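Local coordinates for uncharacterized protein (Bacteroides ovatus, PDB 4DQA) that is of unknown function but carries a concanavalin A-like lectin/glucanase domain and probably binds carbohydrates, at residues A167-D172 / G281-V286; N221-V226 / A350-N355; Y316-S321 / N341-K346; L175-I180 / G275-H280. All coordinates share one frame; numbering follows the deposited sequence.

All four contacts lie in the C-terminal, concanavalin A-like part of the chain, with interaction 1 in the middle: the centres of interactions 2, 3 and 4 are about 9, 11 and 13 Å from its own. Interaction 1 pairs strands 163-171 and 282-289, and interaction 2 reaches the next strand of the same antiparallel sheet, 223-231. Interaction 4 is nested inside the loop that interaction 1 closes and meets it where Asp-172 N bonds to His-280 O. Interaction 3 comes later in sequence, within the loop closed by interaction 2, and is tied to interaction 1 by the Glu-285 to Lys-317 salt bridge. The segments of interactions 1 and 2 alternate, and the C-terminal tail packs on strand 223-231.

Interaction 1 (A167-D172 / G281-V286); sequences ALINVD and GKMSEV
Leu-168 and Ser-284 form a hydrogen-bonded antiparallel pair, and their side chains leave the same face of the sheet together with those of Asn-170 and Lys-282. With chi1 at -67°, Leu-168 sets CG beside its own backbone N, and its CD1 then runs alongside Glu-285, 3.9 Å from Glu-285 CG and 3.8 Å from Ser-284 OG. The Glu-285 carboxylate turns away to Tyr-315, Arg-287 and Lys-317. On the other face are Ile-169 and Met-283, a selenomethionine: Ile-169 CG2 approaches Met-283 CG at 4.2 Å, while the far end of each side chain leads off into the core. Four backbone bonds clamp the strands, from Leu-168 N to Ser-284 O (2.8 Å) at one end to Lys-282 N to Asn-170 O at the other. Next to the Val-171 and Gly-281 pair, Asp-172 sets its carboxylate over the backbone of Gly-281, with OD2 at 3.5 Å from Gly-281 CA. Its charge stays 4.5 Å from Lys-282 (Asp-172 OD1 to Lys-282 NZ), and a water links the two by accepting from Lys-282 NZ and donating to Asp-172 OD2. Beyond Ser-284 the chain turns a corner, and Glu-285 and Val-286 both face Tyr-316. This is a G1 beta bulge in strand 282-289, set in the antiparallel sheet of a concanavalin A-like sandwich.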
loop_
_atom_site.group_PDB
_atom_site.type_symbol
_atom_site.label_atom_id
_atom_site.label_comp_id
_atom_site.label_asym_id
_atom_site.label_seq_id
_atom_site.Cartn_x
_atom_site.Cartn_y
_atom_site.Cartn_z
ATOM N N ALA A 167 -5.366 -3.666 10.405
ATOM C CA ALA A 167 -4.151 -3.050 10.947
ATOM C C ALA A 167 -2.968 -3.955 10.723
ATOM O O ALA A 167 -3.103 -5.189 10.647
ATOM C CB ALA A 167 -4.289 -2.814 12.421
ATOM N N LEU A 168 -1.787 -3.350 10.676
ATOM C CA LEU A 168 -0.528 -4.071 10.888
ATOM C C LEU A 168 -0.237 -3.993 12.382
ATOM O O LEU A 168 -0.279 -2.903 12.985
ATOM C CB LEU A 168 0.630 -3.438 10.120
ATOM C CG LEU A 168 0.521 -3.534 8.610
ATOM C CD1 LEU A 168 1.415 -2.484 7.924
ATOM C CD2 LEU A 168 0.843 -4.931 8.100
ATOM N N ILE A 169 0.067 -5.143 12.984
ATOM C CA ILE A 169 0.357 -5.218 14.415
ATOM C C ILE A 169 1.609 -6.028 14.675
ATOM O O ILE A 169 1.997 -6.909 13.923
ATOM C CB ILE A 169 -0.815 -5.831 15.236
ATOM C CG1 ILE A 169 -1.016 -7.303 14.879
ATOM C CG2 ILE A 169 -2.073 -5.008 15.017
ATOM C CD1 ILE A 169 -2.005 -7.993 15.805
ATOM N N ASN A 170 2.245 -5.687 15.792
ATOM C CA ASN A 170 3.425 -6.381 16.278
ATOM C C ASN A 170 3.338 -6.386 17.786
ATOM O O ASN A 170 3.438 -5.344 18.432
ATOM C CB ASN A 170 4.692 -5.674 15.803
ATOM C CG ASN A 170 5.945 -6.444 16.133
ATOM O OD1 ASN A 170 6.048 -7.033 17.201
ATOM N ND2 ASN A 170 6.889 -6.481 15.199
ATOM N N VAL A 171 3.107 -7.565 18.348
ATOM C CA VAL A 171 2.827 -7.693 19.769
ATOM C C VAL A 171 4.106 -7.854 20.589
ATOM O O VAL A 171 4.936 -8.727 20.300
ATOM C CB VAL A 171 1.938 -8.930 20.007
ATOM C CG1 VAL A 171 1.590 -9.068 21.469
ATOM C CG2 VAL A 171 0.671 -8.835 19.192
ATOM N N ASP A 172 4.250 -7.028 21.631
ATOM C CA ASP A 172 5.369 -7.164 22.545
ATOM C C ASP A 172 5.174 -8.344 23.500
ATOM O O ASP A 172 6.106 -9.135 23.754
ATOM C CB ASP A 172 5.581 -5.880 23.353
ATOM C CG ASP A 172 6.214 -4.756 22.537
ATOM O OD1 ASP A 172 6.972 -5.035 21.592
ATOM O OD2 ASP A 172 5.980 -3.585 22.885
ATOM N N GLY A 281 2.439 -3.316 22.276
ATOM C CA GLY A 281 3.092 -3.560 20.993
ATOM C C GLY A 281 3.005 -2.345 20.114
ATOM O O GLY A 281 2.827 -1.234 20.604
ATOM N N LYS A 282 3.171 -2.556 18.824
ATOM C CA LYS A 282 3.107 -1.487 17.849
ATOM C C LYS A 282 2.000 -1.734 16.843
ATOM O O LYS A 282 1.655 -2.887 16.547
ATOM C CB LYS A 282 4.433 -1.353 17.114
ATOM C CG LYS A 282 5.605 -0.987 18.000
ATOM C CD LYS A 282 6.881 -0.967 17.159
ATOM C CE LYS A 282 8.124 -0.674 17.942
ATOM N NZ LYS A 282 8.460 -1.837 18.820
HETATM N N MSE A 283 1.458 -0.653 16.291
HETATM C CA MSE A 283 0.493 -0.741 15.215
HETATM C C MSE A 283 0.892 0.211 14.104
HETATM O O MSE A 283 1.542 1.226 14.326
HETATM C CB MSE A 283 -0.932 -0.382 15.645
HETATM C CG MSE A 283 -1.429 -1.225 16.803
HETATM SE SE MSE A 283 -3.366 -1.049 16.935
HETATM C CE MSE A 283 -3.581 -1.497 18.809
ATOM N N SER A 284 0.429 -0.127 12.920
ATOM C CA SER A 284 0.650 0.673 11.720
ATOM C C SER A 284 -0.525 0.462 10.797
ATOM O O SER A 284 -1.143 -0.599 10.780
ATOM C CB SER A 284 1.945 0.223 11.071
ATOM O OG SER A 284 2.156 0.795 9.779
ATOM N N GLU A 285 -0.851 1.463 9.987
ATOM C CA GLU A 285 -1.857 1.290 8.928
ATOM C C GLU A 285 -3.181 0.768 9.477
ATOM O O GLU A 285 -3.776 -0.197 8.963
ATOM C CB GLU A 285 -1.343 0.388 7.809
ATOM C CG GLU A 285 -0.160 0.934 7.083
ATOM C CD GLU A 285 -0.488 2.218 6.344
ATOM O OE1 GLU A 285 -1.434 2.203 5.525
ATOM O OE2 GLU A 285 0.160 3.260 6.614
ATOM N N VAL A 286 -3.646 1.453 10.505
ATOM C CA VAL A 286 -4.915 1.124 11.168
ATOM C C VAL A 286 -6.070 1.766 10.421
ATOM O O VAL A 286 -6.059 2.978 10.192
ATOM C CB VAL A 286 -4.900 1.652 12.605
ATOM C CG1 VAL A 286 -6.226 1.416 13.300
ATOM C CG2 VAL A 286 -3.759 1.040 13.405
HETATM O O HOH W 1 6.184 -4.357 19.007
HETATM O O HOH W 2 6.827 -1.601 21.220
#

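Interaction 2 (N221-V226 / A350-N355); sequences NRWYHV and APIAIN
The C-terminal tail of the concanavalin A-like domain is laid across the start of strand 223-231, with Ile-352 spread over the indole of Trp-223. The isoleucine chain is extended (chi2 -174°) and crosses the tryptophan side chain at about a right angle, so that its carbons are distributed along the whole ring system. CD1 of Ile-352 makes a CH-pi contact with the six-membered ring of Trp-223, 3.6 Å from its centroid and only 3° off the ring normal. Over the same bicycle, Ile-352 CG1 comes within 3.6 Å of Trp-223 CE2, and its CG2 meets Trp-223 CG. Leu-168 and Lys-282 also touch this tryptophan, which joins the tail to the neighbouring strands. The carbonyl O of Ala-353 lies at the indole edge, 3.5 Å from Trp-223 CB.

No direct hydrogen bond crosses the contact; waters take that place. One accepts from Trp-223 N and donates to Ala-353 O. A second donates to Ala-350 O and receives a weak, 3.2 Å bond from Trp-223 NE1. A third lies in the plane of the Arg-222 guanidinium, at its edge, accepting from Arg-222 NE and donating to both Trp-223 O and Ile-354 O. Beside that bridge, the CG2 methyl of Ile-354 rests 3.6 Å from Trp-223 O.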
loop_
_atom_site.group_PDB
_atom_site.type_symbol
_atom_site.label_atom_id
_atom_site.label_comp_id
_atom_site.label_asym_id
_atom_site.label_seq_id
_atom_site.Cartn_x
_atom_site.Cartn_y
_atom_site.Cartn_z
ATOM N N ASN A 221 6.748 -10.196 18.632
ATOM C CA ASN A 221 7.919 -9.689 17.922
ATOM C C ASN A 221 7.898 -10.086 16.448
ATOM O O ASN A 221 8.934 -10.433 15.874
ATOM C CB ASN A 221 9.216 -10.179 18.587
ATOM C CG ASN A 221 10.453 -9.440 18.082
ATOM O OD1 ASN A 221 10.398 -8.255 17.744
ATOM N ND2 ASN A 221 11.570 -10.141 18.025
ATOM N N ARG A 222 6.701 -10.039 15.857
ATOM C CA ARG A 222 6.497 -10.371 14.450
ATOM C C ARG A 222 5.387 -9.470 13.926
ATOM O O ARG A 222 4.336 -9.332 14.566
ATOM C CB ARG A 222 6.104 -11.844 14.323
ATOM C CG ARG A 222 5.777 -12.254 12.937
ATOM C CD ARG A 222 5.801 -13.724 12.792
ATOM N NE ARG A 222 5.226 -14.081 11.506
ATOM C CZ ARG A 222 5.129 -15.318 11.053
ATOM N NH1 ARG A 222 5.601 -16.329 11.779
ATOM N NH2 ARG A 222 4.564 -15.533 9.874
ATOM N N TRP A 223 5.599 -8.862 12.761
ATOM C CA TRP A 223 4.521 -8.120 12.115
ATOM C C TRP A 223 3.515 -9.063 11.463
ATOM O O TRP A 223 3.894 -9.994 10.766
ATOM C CB TRP A 223 5.061 -7.160 11.063
ATOM C CG TRP A 223 5.706 -5.960 11.663
ATOM C CD1 TRP A 223 7.048 -5.723 11.812
ATOM C CD2 TRP A 223 5.029 -4.846 12.246
ATOM N NE1 TRP A 223 7.230 -4.520 12.454
ATOM C CE2 TRP A 223 6.009 -3.977 12.744
ATOM C CE3 TRP A 223 3.681 -4.497 12.390
ATOM C CZ2 TRP A 223 5.672 -2.769 13.371
ATOM C CZ3 TRP A 223 3.359 -3.307 13.005
ATOM C CH2 TRP A 223 4.353 -2.461 13.506
ATOM N N TYR A 224 2.237 -8.762 11.694
ATOM C CA TYR A 224 1.120 -9.407 11.024
ATOM C C TYR A 224 0.174 -8.364 10.481
ATOM O O TYR A 224 -0.078 -7.342 11.141
ATOM C CB TYR A 224 0.313 -10.247 12.001
ATOM C CG TYR A 224 0.986 -11.460 12.580
ATOM C CD1 TYR A 224 0.980 -12.654 11.908
ATOM C CD2 TYR A 224 1.604 -11.409 13.822
ATOM C CE1 TYR A 224 1.578 -13.776 12.453
ATOM C CE2 TYR A 224 2.196 -12.498 14.375
ATOM C CZ TYR A 224 2.185 -13.688 13.700
ATOM O OH TYR A 224 2.766 -14.802 14.291
ATOM N N HIS A 225 -0.403 -8.624 9.317
ATOM C CA HIS A 225 -1.567 -7.858 8.906
ATOM C C HIS A 225 -2.809 -8.594 9.373
ATOM O O HIS A 225 -2.935 -9.807 9.118
ATOM C CB HIS A 225 -1.611 -7.677 7.397
ATOM C CG HIS A 225 -2.694 -6.753 6.960
ATOM N ND1 HIS A 225 -3.892 -7.195 6.432
ATOM C CD2 HIS A 225 -2.769 -5.397 6.985
ATOM C CE1 HIS A 225 -4.658 -6.151 6.165
ATOM N NE2 HIS A 225 -3.999 -5.051 6.488
ATOM N N VAL A 226 -3.696 -7.899 10.061
ATOM C CA VAL A 226 -4.909 -8.516 10.578
ATOM C C VAL A 226 -6.115 -7.738 10.092
ATOM O O VAL A 226 -6.079 -6.520 9.974
ATOM C CB VAL A 226 -4.921 -8.637 12.106
ATOM C CG1 VAL A 226 -3.702 -9.455 12.604
ATOM C CG2 VAL A 226 -4.972 -7.290 12.787
ATOM N N ALA A 350 14.073 -2.454 11.184
ATOM C CA ALA A 350 14.040 -2.774 9.773
ATOM C C ALA A 350 12.653 -2.453 9.261
ATOM O O ALA A 350 11.729 -2.360 10.061
ATOM C CB ALA A 350 14.314 -4.248 9.568
ATOM N N PRO A 351 12.489 -2.292 7.937
ATOM C CA PRO A 351 11.147 -2.049 7.393
ATOM C C PRO A 351 10.210 -3.205 7.736
ATOM O O PRO A 351 10.654 -4.364 7.860
ATOM C CB PRO A 351 11.375 -1.965 5.882
ATOM C CG PRO A 351 12.824 -1.670 5.728
ATOM C CD PRO A 351 13.532 -2.239 6.893
ATOM N N ILE A 352 8.937 -2.891 7.875
ATOM C CA ILE A 352 7.944 -3.902 8.185
ATOM C C ILE A 352 7.991 -5.025 7.160
ATOM O O ILE A 352 7.942 -4.788 5.942
ATOM C CB ILE A 352 6.513 -3.318 8.258
ATOM C CG1 ILE A 352 6.369 -2.419 9.467
ATOM C CG2 ILE A 352 5.457 -4.455 8.278
ATOM C CD1 ILE A 352 4.959 -1.889 9.731
ATOM N N ALA A 353 8.093 -6.248 7.664
ATOM C CA ALA A 353 8.101 -7.460 6.850
ATOM C C ALA A 353 7.188 -8.453 7.544
ATOM O O ALA A 353 7.264 -8.613 8.755
ATOM C CB ALA A 353 9.519 -8.044 6.729
ATOM N N ILE A 354 6.296 -9.090 6.792
ATOM C CA ILE A 354 5.407 -10.079 7.386
ATOM C C ILE A 354 5.833 -11.502 7.086
ATOM O O ILE A 354 5.229 -12.438 7.596
ATOM C CB ILE A 354 3.941 -9.863 6.998
ATOM C CG1 ILE A 354 3.791 -9.892 5.484
ATOM C CG2 ILE A 354 3.449 -8.539 7.556
ATOM C CD1 ILE A 354 2.354 -10.057 5.032
ATOM N N ASN A 355 6.906 -11.653 6.317
ATOM C CA ASN A 355 7.552 -12.948 6.129
ATOM C C ASN A 355 9.052 -12.782 6.291
ATOM O O ASN A 355 9.551 -11.657 6.335
ATOM C CB ASN A 355 7.267 -13.526 4.745
ATOM C CG ASN A 355 5.838 -13.950 4.588
ATOM O OD1 ASN A 355 5.387 -14.931 5.195
ATOM N ND2 ASN A 355 5.108 -13.200 3.819
ATOM O OXT ASN A 355 9.792 -13.759 6.357
HETATM O O HOH W 3 3.772 -12.452 9.812
HETATM O O HOH W 4 8.178 -9.189 11.437
HETATM O O HOH W 5 10.254 -4.216 11.498
#

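Interaction 3 (Y316-S321 / N341-K346); sequences YKLDGS and NGITIK
Two consecutive peptide planes, Leu-318 to Asp-319 and Asp-319 to Gly-320, each carry part of the Ile-345 side chain on one face. CD1 of Ile-345 lies above the first, 3.6 Å from Leu-318 O and 3.8 Å from Leu-318 C; its CG2 lies above the second, 3.7 Å from Gly-320 N and almost straight over Asp-319 C. With chi1 at -57° and chi2 at -54°, the isoleucine is bent, which lets its two methyls settle on neighbouring peptides. A third flat group, the Asp-319 carboxylate, takes no part across the contact and serves the loop itself. Its OD1 takes Ser-321 N from above the carboxylate plane (3.0 Å) and Ser-321 OG through the syn lone pair (2.6 Å), closing an Asx turn that passes through Gly-320. Further in, Leu-318 CD2 meets Ile-343 CG2 at 4.3 Å, and both side chains reach Phe-145 of strand 141-146. In this concanavalin A-like domain the loop after strand 312-316 thus packs against the run into strand 345-347. As no hydrogen bond crosses between the segments, their direct contact is probably mainly dispersion, of methyls on peptides and on leucine, while Asp-319 OD1 binds Ser-321 N and OG within the loop.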
loop_
_atom_site.group_PDB
_atom_site.type_symbol
_atom_site.label_atom_id
_atom_site.label_comp_id
_atom_site.label_asym_id
_atom_site.label_seq_id
_atom_site.Cartn_x
_atom_site.Cartn_y
_atom_site.Cartn_z
ATOM N N TYR A 316 -5.261 5.677 10.445
ATOM C CA TYR A 316 -4.073 6.123 11.129
ATOM C C TYR A 316 -2.879 5.345 10.609
ATOM O O TYR A 316 -2.742 4.141 10.876
ATOM C CB TYR A 316 -4.189 5.900 12.645
ATOM C CG TYR A 316 -5.124 6.862 13.347
ATOM C CD1 TYR A 316 -4.809 8.214 13.438
ATOM C CD2 TYR A 316 -6.331 6.434 13.885
ATOM C CE1 TYR A 316 -5.663 9.102 14.072
ATOM C CE2 TYR A 316 -7.181 7.301 14.534
ATOM C CZ TYR A 316 -6.855 8.652 14.610
ATOM O OH TYR A 316 -7.688 9.546 15.241
ATOM N N LYS A 317 -1.982 6.032 9.910
ATOM C CA LYS A 317 -0.748 5.395 9.450
ATOM C C LYS A 317 0.172 5.084 10.629
ATOM O O LYS A 317 0.817 4.041 10.658
ATOM C CB LYS A 317 -0.018 6.285 8.439
ATOM C CG LYS A 317 -0.853 6.517 7.191
ATOM C CD LYS A 317 -0.129 7.300 6.074
ATOM C CE LYS A 317 1.015 6.504 5.441
ATOM N NZ LYS A 317 0.531 5.250 4.750
ATOM N N LEU A 318 0.229 6.010 11.570
ATOM C CA LEU A 318 1.142 5.957 12.730
ATOM C C LEU A 318 2.620 5.884 12.321
ATOM O O LEU A 318 3.401 5.140 12.902
ATOM C CB LEU A 318 0.739 4.847 13.731
ATOM C CG LEU A 318 -0.707 4.884 14.161
ATOM C CD1 LEU A 318 -1.004 3.734 15.107
ATOM C CD2 LEU A 318 -1.099 6.204 14.793
ATOM N N ASP A 319 2.963 6.675 11.313
ATOM C CA ASP A 319 4.322 6.787 10.834
ATOM C C ASP A 319 4.918 8.157 11.089
ATOM O O ASP A 319 6.006 8.455 10.589
ATOM C CB ASP A 319 4.397 6.452 9.346
ATOM C CG ASP A 319 3.670 7.474 8.475
ATOM O OD1 ASP A 319 2.914 8.295 9.028
ATOM O OD2 ASP A 319 3.840 7.411 7.229
ATOM N N GLY A 320 4.220 8.967 11.878
ATOM C CA GLY A 320 4.660 10.328 12.160
ATOM C C GLY A 320 3.965 11.366 11.317
ATOM O O GLY A 320 4.096 12.567 11.577
ATOM N N SER A 321 3.248 10.949 10.280
ATOM C CA SER A 321 2.599 11.926 9.408
ATOM C C SER A 321 1.279 12.470 9.957
ATOM O O SER A 321 0.784 13.469 9.420
ATOM C CB SER A 321 2.372 11.332 8.017
ATOM O OG SER A 321 1.476 10.240 8.002
ATOM N N ASN A 341 -3.959 9.668 24.785
ATOM C CA ASN A 341 -2.898 10.023 25.706
ATOM C C ASN A 341 -1.524 10.130 25.052
ATOM O O ASN A 341 -0.529 10.418 25.724
ATOM C CB ASN A 341 -2.887 9.130 26.959
ATOM C CG ASN A 341 -2.716 7.659 26.672
ATOM O OD1 ASN A 341 -3.005 7.163 25.592
ATOM N ND2 ASN A 341 -2.225 6.946 27.675
ATOM N N GLY A 342 -1.491 9.953 23.736
ATOM C CA GLY A 342 -0.304 10.245 22.941
ATOM C C GLY A 342 0.322 8.977 22.402
ATOM O O GLY A 342 0.678 8.100 23.167
ATOM N N ILE A 343 0.462 8.909 21.094
ATOM C CA ILE A 343 1.022 7.739 20.443
ATOM C C ILE A 343 2.443 8.084 20.021
ATOM O O ILE A 343 2.668 8.825 19.049
ATOM C CB ILE A 343 0.189 7.303 19.249
ATOM C CG1 ILE A 343 -1.274 7.047 19.641
ATOM C CG2 ILE A 343 0.800 6.025 18.652
ATOM C CD1 ILE A 343 -1.506 6.120 20.832
ATOM N N THR A 344 3.429 7.593 20.760
ATOM C CA THR A 344 4.815 7.822 20.408
ATOM C C THR A 344 5.157 7.022 19.162
ATOM O O THR A 344 4.865 5.810 19.091
ATOM C CB THR A 344 5.720 7.422 21.545
ATOM O OG1 THR A 344 5.356 8.184 22.702
ATOM C CG2 THR A 344 7.174 7.679 21.202
ATOM N N ILE A 345 5.752 7.686 18.185
ATOM C CA ILE A 345 6.140 7.066 16.917
ATOM C C ILE A 345 7.562 6.534 17.027
ATOM O O ILE A 345 8.522 7.277 17.259
ATOM C CB ILE A 345 5.992 8.022 15.747
ATOM C CG1 ILE A 345 4.559 8.542 15.653
ATOM C CG2 ILE A 345 6.379 7.301 14.438
ATOM C CD1 ILE A 345 3.492 7.489 15.600
ATOM N N LYS A 346 7.693 5.213 16.931
ATOM C CA LYS A 346 8.956 4.524 17.061
ATOM C C LYS A 346 9.562 4.251 15.691
ATOM O O LYS A 346 8.828 4.073 14.711
ATOM C CB LYS A 346 8.752 3.197 17.830
ATOM C CG LYS A 346 8.409 3.402 19.321
ATOM C CD LYS A 346 8.481 2.088 20.121
ATOM C CE LYS A 346 8.719 2.308 21.620
ATOM N NZ LYS A 346 8.719 0.968 22.299
#

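Interaction 4 (L175-I180 / G275-H280); sequences LDNNTI and GERPFH
The carbonyl O of Arg-277 is gripped twice by Thr-179: the backbone N donates at 2.9 Å and the hydroxyl OG1 at 2.7 Å, arriving from opposite faces of the carbonyl plane. Thr-179 can do this because OG1 lies beside its own backbone N (chi1 -60°), so both donors converge on one acceptor. Waters extend the link. One donates to Asn-177 O and Pro-278 O; another accepts from His-280 N and donates to OD1 of Asn-178. That same OD1 takes Leu-175 N on an in-plane lone pair, while Asn-178 ND2 donates to Leu-175 O and to Ile-191 O, which fixes the rotation of the amide and ties down the turn entering strand 178-180. Here the loop leading into strand 282-289 is fastened beside the short strand that follows strand 163-171, within the concanavalin A-like fold.

Outward from this, the Asn-177 amide lies against the aliphatic part of Arg-277, Asn-177 CG to Arg-277 CD at 3.5 Å, with the amide and guanidinium planes 33° apart. Both polar ends are engaged outside the contact: Asn-177 ND2 bonds Asp-193, and the Arg-277 guanidinium reaches Trp-274 O and Glu-184. Phe-279 brings its CB to 3.2 Å from Thr-179 O, a carbonyl that is buried here without a hydrogen-bonding partner, and its CE1 packs on Ile-180 CG1. Farther out, Leu-175 CD1 touches His-280 CE1 at 3.6 Å, the imidazole being stacked with the ring of Tyr-173.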
loop_
_atom_site.group_PDB
_atom_site.type_symbol
_atom_site.label_atom_id
_atom_site.label_comp_id
_atom_site.label_asym_id
_atom_site.label_seq_id
_atom_site.Cartn_x
_atom_site.Cartn_y
_atom_site.Cartn_z
ATOM N N LEU A 175 -1.189 -10.284 27.290
ATOM C CA LEU A 175 -1.931 -10.503 28.514
ATOM C C LEU A 175 -3.180 -11.329 28.186
ATOM O O LEU A 175 -3.319 -11.826 27.070
ATOM C CB LEU A 175 -2.274 -9.151 29.151
ATOM C CG LEU A 175 -1.025 -8.379 29.609
ATOM C CD1 LEU A 175 -1.390 -7.033 30.222
ATOM C CD2 LEU A 175 -0.177 -9.159 30.621
ATOM N N ASP A 176 -4.096 -11.495 29.140
ATOM C CA ASP A 176 -5.232 -12.388 28.921
ATOM C C ASP A 176 -6.125 -11.932 27.767
ATOM O O ASP A 176 -6.710 -12.746 27.063
ATOM C CB ASP A 176 -6.123 -12.470 30.172
ATOM C CG ASP A 176 -5.576 -13.381 31.246
ATOM O OD1 ASP A 176 -4.643 -14.151 30.976
ATOM O OD2 ASP A 176 -6.139 -13.345 32.377
ATOM N N ASN A 177 -6.262 -10.618 27.605
ATOM C CA ASN A 177 -7.181 -10.023 26.635
ATOM C C ASN A 177 -6.535 -8.704 26.206
ATOM O O ASN A 177 -6.323 -7.833 27.062
ATOM C CB ASN A 177 -8.534 -9.834 27.322
ATOM C CG ASN A 177 -9.553 -9.165 26.449
ATOM O OD1 ASN A 177 -9.234 -8.312 25.627
ATOM N ND2 ASN A 177 -10.818 -9.561 26.625
ATOM N N ASN A 178 -6.223 -8.582 24.915
ATOM C CA ASN A 178 -5.417 -7.502 24.353
ATOM C C ASN A 178 -6.240 -6.796 23.270
ATOM O O ASN A 178 -6.525 -7.387 22.248
ATOM C CB ASN A 178 -4.162 -8.107 23.746
ATOM C CG ASN A 178 -3.427 -8.994 24.734
ATOM O OD1 ASN A 178 -2.672 -8.513 25.565
ATOM N ND2 ASN A 178 -3.670 -10.311 24.651
ATOM N N THR A 179 -6.657 -5.562 23.525
ATOM C CA THR A 179 -7.523 -4.833 22.600
ATOM C C THR A 179 -6.779 -4.403 21.345
ATOM O O THR A 179 -5.739 -3.748 21.449
ATOM C CB THR A 179 -8.028 -3.546 23.273
ATOM O OG1 THR A 179 -8.760 -3.895 24.427
ATOM C CG2 THR A 179 -8.935 -2.743 22.357
ATOM N N ILE A 180 -7.315 -4.718 20.170
ATOM C CA ILE A 180 -6.818 -4.087 18.939
ATOM C C ILE A 180 -7.672 -2.867 18.670
ATOM O O ILE A 180 -7.212 -1.746 18.849
ATOM C CB ILE A 180 -6.762 -5.039 17.773
ATOM C CG1 ILE A 180 -5.782 -6.165 18.089
ATOM C CG2 ILE A 180 -6.245 -4.290 16.512
ATOM C CD1 ILE A 180 -5.854 -7.310 17.091
ATOM N N GLY A 275 -12.126 -3.931 32.848
ATOM C CA GLY A 275 -10.761 -4.149 32.406
ATOM C C GLY A 275 -10.476 -3.361 31.148
ATOM O O GLY A 275 -11.194 -3.480 30.140
ATOM N N GLU A 276 -9.430 -2.542 31.184
ATOM C CA GLU A 276 -9.123 -1.709 30.024
ATOM C C GLU A 276 -8.417 -2.483 28.904
ATOM O O GLU A 276 -8.362 -2.028 27.753
ATOM C CB GLU A 276 -8.294 -0.492 30.421
ATOM C CG GLU A 276 -9.011 0.415 31.396
ATOM C CD GLU A 276 -8.303 1.734 31.675
ATOM O OE1 GLU A 276 -7.074 1.792 31.586
ATOM O OE2 GLU A 276 -8.991 2.682 32.099
ATOM N N ARG A 277 -7.858 -3.636 29.250
ATOM C CA ARG A 277 -7.361 -4.567 28.248
ATOM C C ARG A 277 -6.395 -3.925 27.234
ATOM O O ARG A 277 -6.526 -4.074 26.014
ATOM C CB ARG A 277 -8.539 -5.269 27.568
ATOM C CG ARG A 277 -9.362 -6.070 28.550
ATOM C CD ARG A 277 -10.779 -6.321 28.072
ATOM N NE ARG A 277 -11.598 -6.783 29.176
ATOM C CZ ARG A 277 -12.902 -6.998 29.099
ATOM N NH1 ARG A 277 -13.526 -6.897 27.938
ATOM N NH2 ARG A 277 -13.565 -7.343 30.190
ATOM N N PRO A 278 -5.360 -3.250 27.746
ATOM C CA PRO A 278 -4.439 -2.586 26.821
ATOM C C PRO A 278 -3.625 -3.533 25.947
ATOM O O PRO A 278 -3.176 -4.598 26.398
ATOM C CB PRO A 278 -3.492 -1.823 27.744
ATOM C CG PRO A 278 -3.561 -2.560 29.064
ATOM C CD PRO A 278 -4.969 -3.076 29.154
ATOM N N PHE A 279 -3.396 -3.093 24.715
ATOM C CA PHE A 279 -2.456 -3.717 23.825
ATOM C C PHE A 279 -1.058 -3.298 24.186
ATOM O O PHE A 279 -0.814 -2.132 24.499
ATOM C CB PHE A 279 -2.777 -3.223 22.424
ATOM C CG PHE A 279 -2.016 -3.902 21.317
ATOM C CD1 PHE A 279 -2.454 -5.105 20.823
ATOM C CD2 PHE A 279 -0.961 -3.282 20.686
ATOM C CE1 PHE A 279 -1.769 -5.733 19.782
ATOM C CE2 PHE A 279 -0.288 -3.898 19.631
ATOM C CZ PHE A 279 -0.697 -5.112 19.185
ATOM N N HIS A 280 -0.111 -4.246 24.126
ATOM C CA HIS A 280 1.295 -3.932 24.309
ATOM C C HIS A 280 2.053 -4.319 23.069
ATOM O O HIS A 280 2.266 -5.509 22.798
ATOM C CB HIS A 280 1.851 -4.680 25.508
ATOM C CG HIS A 280 1.270 -4.203 26.796
ATOM N ND1 HIS A 280 0.128 -4.732 27.342
ATOM C CD2 HIS A 280 1.646 -3.185 27.606
ATOM C CE1 HIS A 280 -0.154 -4.090 28.466
ATOM N NE2 HIS A 280 0.734 -3.135 28.635
HETATM O O HOH W 6 -4.322 -6.329 28.206
HETATM O O HOH W 7 -0.752 -6.961 24.423
#